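Probable transcriptional regulator (Pseudomonas aeruginosa, PDB 2FBI) probably binds DNA as a dimeric MarR-family regulator and controls transcription through its winged helix-turn-helix domains. Local coordinates at residues W39-S53 and R91-V105. Sequence-based numbering, arbitrary orientation. Where two conformers were deposited one is given.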
loop_
_atom_site.group_PDB
_atom_site.type_symbol
_atom_site.label_atom_id
_atom_site.label_comp_id
_atom_site.label_asym_id
_atom_site.label_seq_id
_atom_site.Cartn_x
_atom_site.Cartn_y
_atom_site.Cartn_z
ATOM N N TRP A 39 -10.668 -6.502 -6.401
ATOM C CA TRP A 39 -11.343 -6.911 -5.183
ATOM C C TRP A 39 -11.586 -5.648 -4.272
ATOM O O TRP A 39 -12.642 -5.538 -3.659
ATOM C CB TRP A 39 -10.527 -7.971 -4.430
ATOM C CG TRP A 39 -11.259 -8.466 -3.153
ATOM C CD1 TRP A 39 -10.845 -8.349 -1.845
ATOM C CD2 TRP A 39 -12.579 -9.053 -3.105
ATOM N NE1 TRP A 39 -11.825 -8.870 -0.996
ATOM C CE2 TRP A 39 -12.888 -9.299 -1.745
ATOM C CE3 TRP A 39 -13.521 -9.399 -4.093
ATOM C CZ2 TRP A 39 -14.096 -9.914 -1.341
ATOM C CZ3 TRP A 39 -14.737 -9.976 -3.700
ATOM C CH2 TRP A 39 -15.020 -10.211 -2.325
ATOM N N ARG A 40 -10.592 -4.726 -4.191
ATOM C CA ARG A 40 -10.790 -3.428 -3.477
ATOM C C ARG A 40 -11.947 -2.639 -3.989
ATOM O O ARG A 40 -12.714 -2.066 -3.221
ATOM C CB ARG A 40 -9.538 -2.510 -3.475
ATOM C CG ARG A 40 -8.394 -3.174 -2.742
ATOM C CD ARG A 40 -7.281 -2.250 -2.197
ATOM N NE ARG A 40 -6.590 -1.497 -3.231
ATOM C CZ ARG A 40 -5.563 -1.924 -3.962
ATOM N NH1 ARG A 40 -5.029 -1.077 -4.840
ATOM N NH2 ARG A 40 -5.081 -3.181 -3.865
ATOM N N VAL A 41 -12.007 -2.517 -5.292
ATOM C CA VAL A 41 -13.088 -1.872 -5.952
ATOM C C VAL A 41 -14.444 -2.572 -5.648
ATOM O O VAL A 41 -15.428 -1.949 -5.210
ATOM C CB VAL A 41 -12.787 -1.807 -7.475
ATOM C CG1 VAL A 41 -13.983 -1.361 -8.214
ATOM C CG2 VAL A 41 -11.666 -0.780 -7.744
ATOM N N ILE A 42 -14.481 -3.879 -5.831
ATOM C CA ILE A 42 -15.697 -4.644 -5.502
ATOM C C ILE A 42 -16.098 -4.433 -4.034
ATOM O O ILE A 42 -17.257 -4.140 -3.742
ATOM C CB ILE A 42 -15.466 -6.168 -5.802
ATOM C CG1 ILE A 42 -15.365 -6.376 -7.307
ATOM C CG2 ILE A 42 -16.612 -7.002 -5.188
ATOM C CD1 ILE A 42 -14.798 -7.732 -7.744
ATOM N N ARG A 43 -15.126 -4.543 -3.128
ATOM C CA ARG A 43 -15.376 -4.331 -1.704
ATOM C C ARG A 43 -15.987 -2.960 -1.391
ATOM O O ARG A 43 -16.892 -2.857 -0.563
ATOM C CB ARG A 43 -14.085 -4.443 -0.893
ATOM C CG ARG A 43 -13.570 -5.863 -0.673
ATOM C CD ARG A 43 -14.380 -6.478 0.408
ATOM N NE ARG A 43 -13.641 -6.635 1.645
ATOM C CZ ARG A 43 -14.191 -6.608 2.860
ATOM N NH1 ARG A 43 -13.434 -6.818 3.899
ATOM N NH2 ARG A 43 -15.484 -6.334 3.038
ATOM N N ILE A 44 -15.455 -1.899 -2.006
ATOM C CA ILE A 44 -15.991 -0.521 -1.738
ATOM C C ILE A 44 -17.354 -0.333 -2.342
ATOM O O ILE A 44 -18.238 0.249 -1.765
ATOM C CB ILE A 44 -15.012 0.578 -2.290
ATOM C CG1 ILE A 44 -13.781 0.646 -1.381
ATOM C CG2 ILE A 44 -15.705 1.974 -2.358
ATOM C CD1 ILE A 44 -12.550 0.850 -2.154
ATOM N N LEU A 45 -17.526 -0.797 -3.552
ATOM C CA LEU A 45 -18.821 -0.672 -4.189
ATOM C C LEU A 45 -19.925 -1.538 -3.471
ATOM O O LEU A 45 -21.097 -1.156 -3.386
ATOM C CB LEU A 45 -18.652 -1.069 -5.651
ATOM C CG LEU A 45 -17.917 -0.108 -6.611
ATOM C CD1 LEU A 45 -17.841 -0.719 -8.018
ATOM C CD2 LEU A 45 -18.632 1.323 -6.656
ATOM N N ARG A 46 -19.522 -2.672 -2.926
ATOM C CA ARG A 46 -20.417 -3.482 -2.076
ATOM C C ARG A 46 -20.864 -2.717 -0.837
ATOM O O ARG A 46 -22.046 -2.485 -0.628
ATOM C CB ARG A 46 -19.695 -4.773 -1.679
ATOM C CG ARG A 46 -20.470 -5.702 -0.723
ATOM C CD ARG A 46 -21.824 -6.228 -1.256
ATOM N NE ARG A 46 -22.342 -7.191 -0.230
ATOM C CZ ARG A 46 -23.214 -8.171 -0.466
ATOM N NH1 ARG A 46 -23.593 -8.947 0.540
ATOM N NH2 ARG A 46 -23.729 -8.366 -1.680
ATOM N N GLN A 47 -19.895 -2.279 -0.046
ATOM C CA GLN A 47 -20.148 -1.623 1.206
ATOM C C GLN A 47 -20.775 -0.235 1.077
ATOM O O GLN A 47 -21.668 0.103 1.855
ATOM C CB GLN A 47 -18.847 -1.605 2.036
ATOM C CG GLN A 47 -18.947 -1.080 3.503
ATOM C CD GLN A 47 -20.016 -1.758 4.369
ATOM O OE1 GLN A 47 -20.345 -2.958 4.198
ATOM N NE2 GLN A 47 -20.592 -0.977 5.293
ATOM N N GLN A 48 -20.333 0.545 0.092
ATOM C CA GLN A 48 -20.712 1.953 -0.018
ATOM C C GLN A 48 -21.778 2.201 -1.065
ATOM O O GLN A 48 -22.343 3.306 -1.104
ATOM C CB GLN A 48 -19.463 2.873 -0.205
ATOM C CG GLN A 48 -18.607 2.860 1.054
ATOM C CD GLN A 48 -17.577 3.948 1.094
ATOM O OE1 GLN A 48 -17.897 5.121 0.900
ATOM N NE2 GLN A 48 -16.303 3.564 1.332
ATOM N N GLY A 49 -22.062 1.198 -1.918
ATOM C CA GLY A 49 -23.035 1.381 -3.030
ATOM C C GLY A 49 -22.475 2.122 -4.246
ATOM O O GLY A 49 -21.258 2.253 -4.348
ATOM N N GLU A 50 -23.340 2.659 -5.113
ATOM C CA GLU A 50 -22.892 3.372 -6.326
ATOM C C GLU A 50 -21.948 4.563 -5.957
ATOM O O GLU A 50 -22.106 5.179 -4.929
ATOM C CB GLU A 50 -24.065 3.856 -7.163
ATOM C CG GLU A 50 -24.849 4.915 -6.448
ATOM C CD GLU A 50 -26.278 5.026 -6.929
ATOM O OE1 GLU A 50 -26.826 4.088 -7.578
ATOM O OE2 GLU A 50 -26.845 6.091 -6.670
ATOM N N MET A 51 -20.933 4.826 -6.779
ATOM C CA MET A 51 -19.899 5.787 -6.355
ATOM C C MET A 51 -19.387 6.494 -7.596
ATOM O O MET A 51 -19.191 5.893 -8.638
ATOM C CB MET A 51 -18.776 5.041 -5.575
ATOM C CG MET A 51 -17.589 5.893 -5.128
ATOM S SD MET A 51 -16.729 5.404 -3.624
ATOM C CE MET A 51 -18.074 5.027 -2.488
ATOM N N GLU A 52 -19.163 7.797 -7.473
ATOM C CA GLU A 52 -18.515 8.551 -8.548
ATOM C C GLU A 52 -17.063 8.035 -8.716
ATOM O O GLU A 52 -16.376 7.688 -7.742
ATOM C CB GLU A 52 -18.664 10.068 -8.230
ATOM C CG GLU A 52 -18.089 11.015 -9.259
ATOM C CD GLU A 52 -16.566 11.094 -9.190
ATOM O OE1 GLU A 52 -16.034 11.057 -8.072
ATOM O OE2 GLU A 52 -15.914 11.231 -10.247
ATOM N N SER A 53 -16.601 7.965 -9.959
ATOM C CA SER A 53 -15.417 7.202 -10.296
ATOM C C SER A 53 -14.096 7.730 -9.759
ATOM O O SER A 53 -13.226 6.917 -9.463
ATOM C CB SER A 53 -15.328 6.972 -11.792
ATOM O OG SER A 53 -15.132 8.216 -12.431
ATOM N N ARG A 91 -19.851 13.599 -14.896
ATOM C CA ARG A 91 -19.615 12.657 -13.815
ATOM C C ARG A 91 -19.974 11.249 -14.263
ATOM O O ARG A 91 -20.959 11.014 -14.998
ATOM C CB ARG A 91 -20.434 13.023 -12.588
ATOM C CG ARG A 91 -19.635 13.744 -11.529
ATOM C CD ARG A 91 -19.518 15.210 -11.823
ATOM N NE ARG A 91 -18.366 15.804 -11.150
ATOM C CZ ARG A 91 -17.450 16.563 -11.744
ATOM N NH1 ARG A 91 -16.461 17.044 -11.015
ATOM N NH2 ARG A 91 -17.531 16.852 -13.048
ATOM N N VAL A 92 -19.162 10.305 -13.827
ATOM C CA VAL A 92 -19.426 8.928 -14.117
ATOM C C VAL A 92 -19.486 8.166 -12.795
ATOM O O VAL A 92 -18.513 8.135 -12.030
ATOM C CB VAL A 92 -18.364 8.347 -15.032
ATOM C CG1 VAL A 92 -18.602 6.838 -15.215
ATOM C CG2 VAL A 92 -18.321 9.125 -16.358
ATOM N N TYR A 93 -20.664 7.600 -12.550
ATOM C CA TYR A 93 -20.925 6.676 -11.443
ATOM C C TYR A 93 -20.748 5.206 -11.760
ATOM O O TYR A 93 -20.987 4.715 -12.873
ATOM C CB TYR A 93 -22.334 6.894 -10.887
ATOM C CG TYR A 93 -22.357 8.114 -10.047
ATOM C CD1 TYR A 93 -22.161 9.383 -10.625
ATOM C CD2 TYR A 93 -22.530 8.020 -8.683
ATOM C CE1 TYR A 93 -22.162 10.514 -9.840
ATOM C CE2 TYR A 93 -22.558 9.149 -7.902
ATOM C CZ TYR A 93 -22.365 10.377 -8.482
ATOM O OH TYR A 93 -22.341 11.481 -7.678
ATOM N N VAL A 94 -20.333 4.494 -10.739
ATOM C CA VAL A 94 -20.052 3.090 -10.898
ATOM C C VAL A 94 -20.861 2.297 -9.839
ATOM O O VAL A 94 -20.974 2.702 -8.691
ATOM C CB VAL A 94 -18.523 2.758 -10.767
ATOM C CG1 VAL A 94 -18.272 1.368 -11.190
ATOM C CG2 VAL A 94 -17.617 3.708 -11.609
ATOM N N ASN A 95 -21.381 1.148 -10.248
ATOM C CA ASN A 95 -21.965 0.209 -9.268
ATOM C C ASN A 95 -21.770 -1.278 -9.613
ATOM O O ASN A 95 -21.473 -1.658 -10.758
ATOM C CB ASN A 95 -23.442 0.568 -8.972
ATOM C CG ASN A 95 -24.343 0.342 -10.154
ATOM O OD1 ASN A 95 -24.581 1.243 -10.951
ATOM N ND2 ASN A 95 -24.881 -0.879 -10.269
ATOM N N LEU A 96 -21.875 -2.124 -8.605
ATOM C CA LEU A 96 -21.820 -3.578 -8.894
ATOM C C LEU A 96 -23.060 -4.001 -9.670
ATOM O O LEU A 96 -24.147 -3.467 -9.464
ATOM C CB LEU A 96 -21.693 -4.376 -7.606
ATOM C CG LEU A 96 -20.357 -4.236 -6.908
ATOM C CD1 LEU A 96 -20.550 -4.755 -5.485
ATOM C CD2 LEU A 96 -19.250 -4.978 -7.685
ATOM N N THR A 97 -22.891 -4.917 -10.607
ATOM C CA THR A 97 -24.054 -5.538 -11.261
ATOM C C THR A 97 -24.566 -6.701 -10.353
ATOM O O THR A 97 -23.894 -7.064 -9.363
ATOM C CB THR A 97 -23.650 -6.170 -12.568
ATOM O OG1 THR A 97 -22.599 -7.070 -12.289
ATOM C CG2 THR A 97 -23.083 -5.062 -13.630
ATOM N N GLU A 98 -25.708 -7.318 -10.714
ATOM C CA GLU A 98 -26.204 -8.508 -9.944
ATOM C C GLU A 98 -25.141 -9.574 -9.991
ATOM O O GLU A 98 -24.866 -10.241 -8.994
ATOM C CB GLU A 98 -27.544 -9.049 -10.478
ATOM C CG GLU A 98 -28.668 -7.997 -10.386
ATOM C CD GLU A 98 -29.967 -8.436 -11.145
ATOM O OE1 GLU A 98 -30.181 -9.653 -11.309
ATOM O OE2 GLU A 98 -30.793 -7.571 -11.541
ATOM N N LYS A 99 -24.496 -9.704 -11.132
ATOM C CA LYS A 99 -23.429 -10.649 -11.215
ATOM C C LYS A 99 -22.230 -10.318 -10.285
ATOM O O LYS A 99 -21.628 -11.211 -9.639
ATOM C CB LYS A 99 -23.019 -10.796 -12.687
ATOM C CG LYS A 99 -21.866 -11.764 -12.874
ATOM C CD LYS A 99 -21.328 -11.676 -14.313
ATOM C CE LYS A 99 -19.998 -12.423 -14.443
ATOM N NZ LYS A 99 -19.706 -12.642 -15.923
ATOM N N GLY A 100 -21.891 -9.025 -10.180
ATOM C CA GLY A 100 -20.807 -8.615 -9.275
ATOM C C GLY A 100 -21.174 -8.810 -7.822
ATOM O O GLY A 100 -20.351 -9.206 -7.041
ATOM N N GLN A 101 -22.433 -8.549 -7.475
ATOM C CA GLN A 101 -22.899 -8.765 -6.089
ATOM C C GLN A 101 -22.829 -10.239 -5.687
ATOM O O GLN A 101 -22.445 -10.571 -4.572
ATOM C CB GLN A 101 -24.324 -8.250 -5.942
ATOM C CG GLN A 101 -24.478 -6.712 -6.090
ATOM C CD GLN A 101 -24.030 -5.960 -4.842
ATOM O OE1 GLN A 101 -23.449 -6.547 -3.946
ATOM N NE2 GLN A 101 -24.291 -4.668 -4.791
ATOM N N GLN A 102 -23.122 -11.128 -6.637
ATOM C CA GLN A 102 -23.115 -12.583 -6.363
ATOM C C GLN A 102 -21.686 -13.087 -6.324
ATOM O O GLN A 102 -21.358 -13.995 -5.582
ATOM C CB GLN A 102 -23.924 -13.349 -7.431
ATOM C CG GLN A 102 -24.109 -14.863 -7.112
ATOM C CD GLN A 102 -24.857 -15.127 -5.801
ATOM O OE1 GLN A 102 -25.713 -14.367 -5.366
ATOM N NE2 GLN A 102 -24.554 -16.242 -5.198
ATOM N N CYS A 103 -20.829 -12.488 -7.145
ATOM C CA CYS A 103 -19.378 -12.632 -7.045
ATOM C C CYS A 103 -18.895 -12.280 -5.636
ATOM O O CYS A 103 -18.245 -13.085 -4.959
ATOM C CB CYS A 103 -18.724 -11.697 -8.092
ATOM S SG CYS A 103 -17.006 -11.890 -8.197
ATOM N N PHE A 104 -19.228 -11.074 -5.176
ATOM C CA PHE A 104 -18.855 -10.716 -3.808
ATOM C C PHE A 104 -19.342 -11.818 -2.804
ATOM O O PHE A 104 -18.569 -12.335 -1.993
ATOM C CB PHE A 104 -19.398 -9.349 -3.359
ATOM C CG PHE A 104 -19.129 -9.091 -1.899
ATOM C CD1 PHE A 104 -17.916 -8.485 -1.490
ATOM C CD2 PHE A 104 -20.040 -9.518 -0.919
ATOM C CE1 PHE A 104 -17.638 -8.287 -0.104
ATOM C CE2 PHE A 104 -19.787 -9.326 0.473
ATOM C CZ PHE A 104 -18.576 -8.713 0.883
ATOM N N VAL A 105 -20.625 -12.179 -2.891
ATOM C CA VAL A 105 -21.195 -13.204 -1.959
ATOM C C VAL A 105 -20.400 -14.528 -1.961
ATOM O O VAL A 105 -19.991 -15.007 -0.917
ATOM C CB VAL A 105 -22.711 -13.449 -2.227
ATOM C CG1 VAL A 105 -23.226 -14.667 -1.413
ATOM C CG2 VAL A 105 -23.529 -12.212 -1.913
HETATM O O HOH W 1 -22.518 -1.075 -5.895
HETATM O O HOH W 2 -23.898 -2.589 -2.750
HETATM O O HOH W 3 -16.511 10.735 -12.591
#
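The ring of Phe-104 carries Arg-46 over one face and has Arg-43 CD in its plane at the edge. Arg-46 CG stands 3.6 Å from the ring centroid, practically on the normal, a CH-pi contact. Because CG lies anti to the backbone N (chi1 177°) and the chain bends at chi2, the guanidinium is carried on across the ring toward CD2, its plane 28° from that of the ring. At the edge of the guanidinium, Arg-46 NH2 gives a nearly straight hydrogen bond (165°) to Gln-101 OE1 at 2.9 Å. The six-membered ring of Trp-39 runs almost parallel to Phe-104 but slid aside, with CH2 3.5 Å from Phe-104 CD1; Phe-104 is thus a knob in a hole lined by Trp-39, Ile-42, Arg-43 and Arg-46. Arg-43 itself reaches on to Arg-7 of the second subunit. Farther along, Leu-96 CG packs on Leu-45 CB (3.8 Å), and a water bridges Leu-45 O to Leu-96 N.

Beyond the helix, strand 51-52 pairs antiparallel with strand 91-96. Met-51 and Val-94 form the hydrogen-bonded pair, and Ser-53 N donates to Val-92 O at 2.8 Å. Glu-52 CB covers one face of the Tyr-93 ring, 3.9 Å from its centroid, while the Glu-52 carboxylate, at the N-cap, accepts from the backbone N atoms of Tyr-54 and Gln-55.

This is the winged helix-turn-helix architecture, in which strand 91-96 belongs to the wing and helix 98-122 leads out of it. Apolar packing joins helix 36-48 to both elements, whereas aliphatic Arg-46 CG covers the ring centre and the bond to Gln-101 probably helps hold the tilted guanidinium over the CD2–CE2 side.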